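Local structure of putative nisin-resistance protein (Streptococcus agalactiae 515, 4Y68) at residues K244-T255 and Y283-T294. The protein is an S41-family peptidase homologue that recognises lantibiotics and probably confers nisin resistance by cleaving the peptide. Numbering follows the deposited sequence.
Sequences KSFGQATAGYTT and YENTPILPDQVT
Ser245 and Asp291 are joined by two oppositely directed bonds. The backbone N of Asp291 donates to Ser245 OG (2.7 Å), which chi1 of 66° swings between the serine's own N and carbonyl carbon, while Ser245 N reaches Asp291 OD2 at 3.0 Å from well above the carboxylate plane. Backbone bonds continue: Gln292 N to Ser245 O, Gly247 N to Gln292 O, and Thr294 N to Gly247 O (2.9 Å). Phe246 and Gly247 thus pair in parallel with Gln292 and Val293, which adds 292-293 as the outermost strand of the mixed sheet, beside 243-247. Past the strands the irregular chains run antiparallel, with Ala249 beside Leu289, Gly252 beside Pro287 and Tyr253 beside Asn285. Thr250 N donates to Ile288 O, and Ile288 N returns a nearly straight bond (167°) to Thr250 OG1 at 2.8 Å; Glu231 of helix 229-235 also bonds this hydroxyl. Two threonine hydroxyls and a backbone bond, Asn285 N to Thr254 O, join the far end: Thr254 OG1 donates to Thr286 O (2.8 Å), and Thr255 OG1, also bonded to His90, donates to Asn285 OD1 at 2.7 Å, tilted 28° from the amide's carbonyl plane. Carbon contacts accompany these bonds: Ala249 CB beside Pro287 CB and Leu289 CD2, Thr254 CG2 against Ile288 CD1 (3.6 Å). At the strand end Gln292 CG lies against Phe246 CD2 (3.7 Å); Gln292 NE2 is hydrogen-bonded to Glu300.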
ATOM      1  N   LYS A 244      -8.882 -16.304  -8.251  1.00 27.53           N
ATOM      2  CA  LYS A 244     -10.000 -16.355  -7.306  1.00 27.76           C
ATOM      3  C   LYS A 244      -9.475 -16.159  -5.877  1.00 25.81           C
ATOM      4  O   LYS A 244      -8.383 -16.609  -5.548  1.00 26.68           O
ATOM      5  CB  LYS A 244     -10.756 -17.690  -7.427  1.00 25.89           C
ATOM      6  CG  LYS A 244     -12.000 -17.769  -6.553  1.00 28.73           C
ATOM      7  CD  LYS A 244     -12.749 -19.095  -6.716  1.00 35.58           C
ATOM      8  CE  LYS A 244     -14.048 -19.097  -5.920  1.00 26.70           C
ATOM      9  NZ  LYS A 244     -14.709 -20.420  -6.004  1.00 33.53           N
ATOM     10  N   SER A 245     -10.246 -15.505  -5.020  1.00 27.18           N
ATOM     11  CA  SER A 245      -9.735 -15.173  -3.700  1.00 25.67           C
ATOM     12  C   SER A 245     -10.547 -15.817  -2.588  1.00 27.59           C
ATOM     13  O   SER A 245     -11.756 -15.988  -2.740  1.00 27.98           O
ATOM     14  CB  SER A 245      -9.720 -13.656  -3.513  1.00 24.06           C
ATOM     15  OG  SER A 245     -11.050 -13.162  -3.508  1.00 28.59           O
ATOM     16  N   PHE A 246      -9.873 -16.129  -1.467  1.00 27.31           N
ATOM     17  CA  PHE A 246     -10.439 -16.855  -0.320  1.00 23.03           C
ATOM     18  C   PHE A 246     -10.046 -16.201   0.983  1.00 25.09           C
ATOM     19  O   PHE A 246      -8.964 -15.631   1.091  1.00 25.65           O
ATOM     20  CB  PHE A 246      -9.945 -18.308  -0.282  1.00 31.46           C
ATOM     21  CG  PHE A 246     -10.188 -19.077  -1.552  1.00 29.19           C
ATOM     22  CD1 PHE A 246      -9.365 -18.904  -2.651  1.00 26.40           C
ATOM     23  CD2 PHE A 246     -11.221 -19.996  -1.635  1.00 29.58           C
ATOM     24  CE1 PHE A 246      -9.590 -19.623  -3.822  1.00 26.08           C
ATOM     25  CE2 PHE A 246     -11.444 -20.713  -2.808  1.00 26.79           C
ATOM     26  CZ  PHE A 246     -10.622 -20.515  -3.897  1.00 23.06           C
ATOM     27  N   GLY A 247     -10.888 -16.315   1.997  1.00 24.84           N
ATOM     28  CA  GLY A 247     -10.506 -15.850   3.320  1.00 25.62           C
ATOM     29  C   GLY A 247     -11.502 -14.876   3.914  1.00 30.30           C
ATOM     30  O   GLY A 247     -12.703 -15.115   3.886  1.00 29.56           O
ATOM     31  N   GLN A 248     -11.015 -13.777   4.470  1.00 28.70           N
ATOM     32  CA  GLN A 248     -11.934 -12.787   5.027  1.00 29.64           C
ATOM     33  C   GLN A 248     -11.724 -11.423   4.412  1.00 25.31           C
ATOM     34  O   GLN A 248     -10.713 -11.179   3.760  1.00 24.64           O
ATOM     35  CB  GLN A 248     -11.776 -12.708   6.538  1.00 29.17           C
ATOM     36  CG  GLN A 248     -12.117 -14.026   7.189  1.00 37.44           C
ATOM     37  CD  GLN A 248     -11.173 -14.356   8.308  1.00 49.43           C
ATOM     38  OE1 GLN A 248     -11.132 -13.655   9.330  1.00 53.26           O
ATOM     39  NE2 GLN A 248     -10.375 -15.417   8.118  1.00 47.41           N
ATOM     40  N   ALA A 249     -12.697 -10.551   4.624  1.00 25.30           N
ATOM     41  CA  ALA A 249     -12.614  -9.159   4.214  1.00 28.64           C
ATOM     42  C   ALA A 249     -11.321  -8.522   4.701  1.00 26.95           C
ATOM     43  O   ALA A 249     -10.849  -8.805   5.795  1.00 25.25           O
ATOM     44  CB  ALA A 249     -13.822  -8.386   4.737  1.00 25.30           C
ATOM     45  N   THR A 250     -10.751  -7.656   3.881  1.00 22.73           N
ATOM     46  CA  THR A 250      -9.514  -6.978   4.263  1.00 24.89           C
ATOM     47  C   THR A 250      -9.738  -5.802   5.232  1.00 23.92           C
ATOM     48  O   THR A 250     -10.863  -5.510   5.621  1.00 24.46           O
ATOM     49  CB  THR A 250      -8.804  -6.498   3.016  1.00 24.89           C
ATOM     50  OG1 THR A 250      -9.651  -5.584   2.327  1.00 23.40           O
ATOM     51  CG2 THR A 250      -8.571  -7.684   2.099  1.00 22.56           C
ATOM     52  N   ALA A 251      -8.672  -5.102   5.604  1.00 26.13           N
ATOM     53  CA  ALA A 251      -8.750  -4.146   6.712  1.00 24.64           C
ATOM     54  C   ALA A 251      -9.528  -2.898   6.344  1.00 26.26           C
ATOM     55  O   ALA A 251     -10.049  -2.219   7.218  1.00 27.59           O
ATOM     56  CB  ALA A 251      -7.349  -3.765   7.195  1.00 22.97           C
ATOM     57  N   GLY A 252      -9.603  -2.584   5.058  1.00 23.82           N
ATOM     58  CA  GLY A 252     -10.353  -1.418   4.618  1.00 21.10           C
ATOM     59  C   GLY A 252      -9.531  -0.145   4.591  1.00 23.70           C
ATOM     60  O   GLY A 252      -9.977   0.893   5.080  1.00 22.76           O
ATOM     61  N   TYR A 253      -8.327  -0.212   4.014  1.00 22.67           N
ATOM     62  CA  TYR A 253      -7.485   0.983   3.866  1.00 19.61           C
ATOM     63  C   TYR A 253      -7.247   1.192   2.381  1.00 23.93           C
ATOM     64  O   TYR A 253      -6.128   1.489   1.924  1.00 23.36           O
ATOM     65  CB  TYR A 253      -6.178   0.850   4.669  1.00 20.13           C
ATOM     66  CG  TYR A 253      -6.424   0.958   6.172  1.00 21.17           C
ATOM     67  CD1 TYR A 253      -6.242   2.155   6.842  1.00 22.80           C
ATOM     68  CD2 TYR A 253      -6.875  -0.129   6.899  1.00 28.55           C
ATOM     69  CE1 TYR A 253      -6.490   2.268   8.195  1.00 26.90           C
ATOM     70  CE2 TYR A 253      -7.143  -0.032   8.256  1.00 27.60           C
ATOM     71  CZ  TYR A 253      -6.941   1.171   8.899  1.00 32.13           C
ATOM     72  OH  TYR A 253      -7.185   1.272  10.250  1.00 35.54           O
ATOM     73  N   THR A 254      -8.330   1.018   1.629  1.00 20.11           N
ATOM     74  CA  THR A 254      -8.288   1.157   0.194  1.00 19.11           C
ATOM     75  C   THR A 254      -8.403   2.641  -0.145  1.00 23.17           C
ATOM     76  O   THR A 254      -9.444   3.120  -0.586  1.00 22.80           O
ATOM     77  CB  THR A 254      -9.403   0.326  -0.499  1.00 20.60           C
ATOM     78  OG1 THR A 254     -10.624   0.423   0.254  1.00 21.78           O
ATOM     79  CG2 THR A 254      -8.996  -1.157  -0.563  1.00 21.44           C
ATOM     80  N   THR A 255      -7.318   3.371   0.105  1.00 21.90           N
ATOM     81  CA  THR A 255      -7.147   4.699  -0.458  1.00 21.87           C
ATOM     82  C   THR A 255      -5.682   4.899  -0.787  1.00 21.71           C
ATOM     83  O   THR A 255      -4.798   4.321  -0.141  1.00 20.73           O
ATOM     84  CB  THR A 255      -7.632   5.824   0.485  1.00 20.12           C
ATOM     85  OG1 THR A 255      -7.156   5.586   1.822  1.00 24.64           O
ATOM     86  CG2 THR A 255      -9.153   5.888   0.488  1.00 21.98           C
ATOM     87  N   TYR A 283     -13.795   2.026  -4.044  1.00 21.61           N
ATOM     88  CA  TYR A 283     -13.343   1.756  -2.682  1.00 25.44           C
ATOM     89  C   TYR A 283     -12.949   3.069  -2.053  1.00 24.62           C
ATOM     90  O   TYR A 283     -12.333   3.915  -2.703  1.00 26.16           O
ATOM     91  CB  TYR A 283     -12.159   0.759  -2.655  1.00 23.77           C
ATOM     92  CG  TYR A 283     -12.445  -0.550  -3.388  1.00 23.60           C
ATOM     93  CD1 TYR A 283     -12.853  -1.685  -2.702  1.00 22.17           C
ATOM     94  CD2 TYR A 283     -12.360  -0.620  -4.759  1.00 23.49           C
ATOM     95  CE1 TYR A 283     -13.141  -2.846  -3.368  1.00 22.79           C
ATOM     96  CE2 TYR A 283     -12.632  -1.774  -5.429  1.00 24.56           C
ATOM     97  CZ  TYR A 283     -13.021  -2.884  -4.732  1.00 26.01           C
ATOM     98  OH  TYR A 283     -13.283  -4.043  -5.421  1.00 31.98           O
ATOM     99  N   GLU A 284     -13.310   3.248  -0.790  1.00 25.48           N
ATOM    100  CA  GLU A 284     -12.884   4.420  -0.047  1.00 24.00           C
ATOM    101  C   GLU A 284     -12.677   4.014   1.401  1.00 22.47           C
ATOM    102  O   GLU A 284     -13.522   4.261   2.246  1.00 26.71           O
ATOM    103  CB  GLU A 284     -13.909   5.548  -0.170  1.00 22.58           C
ATOM    104  CG  GLU A 284     -13.425   6.886   0.345  1.00 23.22           C
ATOM    105  CD  GLU A 284     -14.427   8.016   0.103  1.00 29.98           C
ATOM    106  OE1 GLU A 284     -15.339   7.862  -0.741  1.00 31.55           O
ATOM    107  OE2 GLU A 284     -14.297   9.070   0.763  1.00 29.85           O
ATOM    108  N   ASN A 285     -11.545   3.379   1.675  1.00 22.26           N
ATOM    109  CA  ASN A 285     -11.271   2.855   3.001  1.00 22.19           C
ATOM    110  C   ASN A 285     -12.365   1.871   3.345  1.00 22.83           C
ATOM    111  O   ASN A 285     -12.947   1.899   4.429  1.00 26.94           O
ATOM    112  CB  ASN A 285     -11.165   3.986   4.021  1.00 22.23           C
ATOM    113  CG  ASN A 285      -9.877   4.783   3.849  1.00 25.84           C
ATOM    114  OD1 ASN A 285      -8.884   4.255   3.343  1.00 21.74           O
ATOM    115  ND2 ASN A 285      -9.885   6.047   4.264  1.00 20.24           N
ATOM    116  N   THR A 286     -12.650   1.015   2.376  1.00 21.36           N
ATOM    117  CA  THR A 286     -13.654  -0.018   2.517  1.00 25.12           C
ATOM    118  C   THR A 286     -13.045  -1.401   2.265  1.00 26.14           C
ATOM    119  O   THR A 286     -12.239  -1.588   1.342  1.00 25.43           O
ATOM    120  CB  THR A 286     -14.818   0.199   1.549  1.00 26.79           C
ATOM    121  OG1 THR A 286     -14.351   0.017   0.222  1.00 29.31           O
ATOM    122  CG2 THR A 286     -15.357   1.609   1.670  1.00 31.21           C
ATOM    123  N   PRO A 287     -13.436  -2.377   3.090  1.00 25.56           N
ATOM    124  CA  PRO A 287     -12.856  -3.716   2.992  1.00 26.09           C
ATOM    125  C   PRO A 287     -13.123  -4.381   1.639  1.00 27.00           C
ATOM    126  O   PRO A 287     -14.134  -4.132   0.990  1.00 26.88           O
ATOM    127  CB  PRO A 287     -13.548  -4.473   4.139  1.00 27.13           C
ATOM    128  CG  PRO A 287     -13.857  -3.398   5.154  1.00 25.03           C
ATOM    129  CD  PRO A 287     -14.266  -2.218   4.297  1.00 28.74           C
ATOM    130  N   ILE A 288     -12.198  -5.227   1.216  1.00 25.52           N
ATOM    131  CA  ILE A 288     -12.392  -5.999   0.009  1.00 25.74           C
ATOM    132  C   ILE A 288     -12.905  -7.396   0.379  1.00 26.64           C
ATOM    133  O   ILE A 288     -12.302  -8.101   1.184  1.00 27.54           O
ATOM    134  CB  ILE A 288     -11.090  -6.083  -0.797  1.00 22.75           C
ATOM    135  CG1 ILE A 288     -10.555  -4.669  -1.065  1.00 23.17           C
ATOM    136  CG2 ILE A 288     -11.327  -6.829  -2.116  1.00 21.89           C
ATOM    137  CD1 ILE A 288      -9.110  -4.661  -1.570  1.00 19.45           C
ATOM    138  N   LEU A 289     -14.032  -7.781  -0.205  1.00 23.64           N
ATOM    139  CA  LEU A 289     -14.572  -9.129  -0.031  1.00 27.37           C
ATOM    140  C   LEU A 289     -13.861 -10.128  -0.934  1.00 26.38           C
ATOM    141  O   LEU A 289     -13.804  -9.930  -2.136  1.00 28.84           O
ATOM    142  CB  LEU A 289     -16.073  -9.168  -0.354  1.00 29.79           C
ATOM    143  CG  LEU A 289     -17.082  -8.723   0.698  1.00 34.69           C
ATOM    144  CD1 LEU A 289     -17.562  -9.930   1.497  1.00 46.66           C
ATOM    145  CD2 LEU A 289     -16.457  -7.694   1.605  1.00 34.92           C
ATOM    146  N   PRO A 290     -13.313 -11.206  -0.363  1.00 25.46           N
ATOM    147  CA  PRO A 290     -12.798 -12.254  -1.241  1.00 27.22           C
ATOM    148  C   PRO A 290     -13.958 -12.940  -1.944  1.00 27.48           C
ATOM    149  O   PRO A 290     -15.076 -12.789  -1.473  1.00 22.36           O
ATOM    150  CB  PRO A 290     -12.081 -13.208  -0.282  1.00 25.61           C
ATOM    151  CG  PRO A 290     -12.702 -12.958   1.041  1.00 29.59           C
ATOM    152  CD  PRO A 290     -13.060 -11.493   1.058  1.00 29.34           C
ATOM    153  N   ASP A 291     -13.703 -13.651  -3.041  1.00 25.44           N
ATOM    154  CA  ASP A 291     -14.773 -14.339  -3.773  1.00 29.73           C
ATOM    155  C   ASP A 291     -15.495 -15.355  -2.886  1.00 32.92           C
ATOM    156  O   ASP A 291     -16.706 -15.568  -3.002  1.00 31.62           O
ATOM    157  CB  ASP A 291     -14.210 -15.050  -5.006  1.00 25.91           C
ATOM    158  CG  ASP A 291     -13.532 -14.097  -5.966  1.00 30.78           C
ATOM    159  OD1 ASP A 291     -13.960 -12.922  -6.042  1.00 36.52           O
ATOM    160  OD2 ASP A 291     -12.569 -14.521  -6.639  1.00 30.78           O
ATOM    161  N   GLN A 292     -14.733 -15.970  -1.991  1.00 30.98           N
ATOM    162  CA  GLN A 292     -15.209 -17.093  -1.200  1.00 25.97           C
ATOM    163  C   GLN A 292     -14.806 -16.874   0.263  1.00 28.97           C
ATOM    164  O   GLN A 292     -13.656 -17.079   0.640  1.00 33.70           O
ATOM    165  CB  GLN A 292     -14.633 -18.393  -1.775  1.00 29.46           C
ATOM    166  CG  GLN A 292     -14.790 -19.634  -0.909  1.00 37.55           C
ATOM    167  CD  GLN A 292     -16.234 -20.052  -0.702  1.00 40.90           C
ATOM    168  OE1 GLN A 292     -17.123 -19.678  -1.471  1.00 41.75           O
ATOM    169  NE2 GLN A 292     -16.477 -20.827   0.351  1.00 42.85           N
ATOM    170  N   VAL A 293     -15.740 -16.398   1.076  1.00 28.91           N
ATOM    171  CA  VAL A 293     -15.464 -16.092   2.470  1.00 27.89           C
ATOM    172  C   VAL A 293     -15.364 -17.392   3.287  1.00 31.75           C
ATOM    173  O   VAL A 293     -16.203 -18.258   3.168  1.00 34.95           O
ATOM    174  CB  VAL A 293     -16.547 -15.182   3.044  1.00 34.24           C
ATOM    175  CG1 VAL A 293     -16.453 -15.139   4.532  1.00 37.08           C
ATOM    176  CG2 VAL A 293     -16.433 -13.767   2.458  1.00 33.93           C
ATOM    177  N   THR A 294     -14.321 -17.535   4.095  1.00 30.66           N
ATOM    178  CA  THR A 294     -14.103 -18.770   4.829  1.00 32.42           C
ATOM    179  C   THR A 294     -13.009 -18.614   5.867  1.00 34.69           C
ATOM    180  O   THR A 294     -12.144 -17.748   5.747  1.00 33.55           O
ATOM    181  CB  THR A 294     -13.724 -19.945   3.887  1.00 30.03           C
ATOM    182  OG1 THR A 294     -13.460 -21.112   4.670  1.00 29.77           O
ATOM    183  CG2 THR A 294     -12.478 -19.611   3.067  1.00 33.21           C
TER